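Local coordinates for fibrinogen-binding protein (Staphylococcus aureus subsp. aureus, PDB 4H6H), which probably acts in immune evasion as a staphylococcal complement inhibitor of the SCIN family, blocking the host complement system, at residues R18-L23 / V65-A70. Numbering follows the deposited sequence.
Sequences RIAEEL and VSMADA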
# COMPACT_ATOMS: atom_id res chain seq x y z
N ARG A 18 11.62 4.45 8.61
CA ARG A 18 10.66 5.40 8.03
C ARG A 18 9.66 4.79 7.03
O ARG A 18 8.46 4.96 7.21
CB ARG A 18 11.38 6.62 7.42
CG ARG A 18 10.42 7.73 6.96
CD ARG A 18 11.12 8.81 6.13
NE ARG A 18 11.80 8.28 4.96
CZ ARG A 18 11.25 8.10 3.76
NH1 ARG A 18 9.97 8.39 3.54
NH2 ARG A 18 11.97 7.61 2.75
N ILE A 19 10.12 4.09 5.99
CA ILE A 19 9.15 3.53 5.05
C ILE A 19 8.36 2.43 5.72
O ILE A 19 7.19 2.24 5.39
CB ILE A 19 9.74 2.99 3.72
CG1 ILE A 19 11.20 2.60 3.91
CG2 ILE A 19 9.58 4.00 2.61
CD1 ILE A 19 11.38 1.26 4.57
N ALA A 20 8.99 1.69 6.64
CA ALA A 20 8.27 0.60 7.30
C ALA A 20 7.07 1.18 8.02
O ALA A 20 5.96 0.65 7.92
CB ALA A 20 9.16 -0.16 8.25
N GLU A 21 7.29 2.28 8.73
CA GLU A 21 6.20 2.93 9.43
C GLU A 21 5.16 3.42 8.45
O GLU A 21 3.97 3.18 8.63
CB GLU A 21 6.70 4.11 10.25
CG GLU A 21 5.84 4.37 11.46
CD GLU A 21 5.81 3.15 12.39
OE1 GLU A 21 6.88 2.81 12.93
OE2 GLU A 21 4.72 2.54 12.54
N GLU A 22 5.61 4.11 7.41
CA GLU A 22 4.72 4.72 6.44
C GLU A 22 3.97 3.65 5.63
O GLU A 22 2.83 3.85 5.24
CB GLU A 22 5.49 5.66 5.51
CG GLU A 22 6.15 6.82 6.25
CD GLU A 22 7.04 7.68 5.37
OE1 GLU A 22 7.06 7.45 4.14
OE2 GLU A 22 7.71 8.61 5.90
N LEU A 23 4.63 2.53 5.36
CA LEU A 23 4.01 1.46 4.63
C LEU A 23 2.93 0.77 5.49
O LEU A 23 1.82 0.55 5.02
CB LEU A 23 5.06 0.45 4.13
CG LEU A 23 4.55 -0.77 3.34
CD1 LEU A 23 3.75 -0.30 2.18
CD2 LEU A 23 5.67 -1.67 2.85
N VAL A 65 13.94 -0.71 -0.69
CA VAL A 65 13.43 -0.48 -2.04
C VAL A 65 12.06 -1.10 -2.28
O VAL A 65 11.15 -0.46 -2.81
CB VAL A 65 14.42 -1.01 -3.07
CG1 VAL A 65 13.84 -0.92 -4.47
CG2 VAL A 65 15.74 -0.24 -2.95
N SER A 66 11.92 -2.37 -1.89
CA SER A 66 10.64 -3.07 -1.99
C SER A 66 9.55 -2.34 -1.22
O SER A 66 8.44 -2.15 -1.70
CB SER A 66 10.79 -4.49 -1.45
OG SER A 66 11.56 -5.28 -2.33
N MET A 67 9.88 -1.94 -0.01
CA MET A 67 8.94 -1.18 0.80
C MET A 67 8.52 0.12 0.12
O MET A 67 7.33 0.47 0.14
CB MET A 67 9.55 -0.91 2.16
CG MET A 67 9.85 -2.16 2.96
SD MET A 67 10.04 -1.70 4.68
CE MET A 67 10.32 -3.25 5.47
N ALA A 68 9.47 0.84 -0.48
CA ALA A 68 9.17 2.13 -1.08
C ALA A 68 8.33 1.98 -2.34
O ALA A 68 7.50 2.84 -2.62
CB ALA A 68 10.45 2.88 -1.38
N ASP A 69 8.56 0.91 -3.09
CA ASP A 69 7.75 0.59 -4.26
C ASP A 69 6.30 0.28 -3.88
O ASP A 69 5.36 0.79 -4.49
CB ASP A 69 8.32 -0.61 -5.02
CG ASP A 69 9.63 -0.29 -5.77
OD1 ASP A 69 9.83 0.87 -6.23
OD2 ASP A 69 10.44 -1.23 -5.92
N ALA A 70 6.14 -0.59 -2.88
CA ALA A 70 4.83 -1.00 -2.42
C ALA A 70 4.06 0.18 -1.89
O ALA A 70 2.85 0.30 -2.11
CB ALA A 70 4.95 -2.10 -1.34
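Ile19 and Ala68 mark the point where two helical segments draw together, their CA atoms 6.3 Å apart. Segments 18-23 and 65-70 run the same way along the molecule, their axes crossing at 33° with a closest approach of 9.2 Å, and the side chains that meet between them are all apolar. Met67 illustrates how one long side chain can fill such a seam. Its CG lies anti to the carbonyl carbon (chi1 -62°) and the chain is extended beyond it, which carries the sulfur across to the opposite helix, where SD rests 3.9 Å from Ala20 CA and close to that residue's methyl. Ile19 crosses this thioether at about a right angle, bringing its CD1 methyl beside both the sulfur and, at 3.7 Å, Met67 CB. The other branch of Ile19, CG2, lies 4.2 Å from Ala68 CA.

One turn further on, Leu23 divides its two methyls between successive turns of the partner helix. CD2 lies 3.8 Å from Met67 O, while CD1 meets Ala70 CB at 4.1 Å; CG stands anti to the backbone N (chi1 179°), which sends the branch toward helix 64-85, and the second torsion then parts the two methyls between these partners. On the flank of helix 12-27 beside the apolar seam, a salt bridge joins Arg18 NH1 to Glu22 OE1 at 3.1 Å.

The contact joins helix 12-27 to the first turns of helix 64-85 within an all-helical chain. Phe64 extends it beside Ile19, and Leu74 continues it beyond Leu23. Helix 42-61 closes the core as the third member of the bundle, with Leu59 touching both Leu23 and Met67.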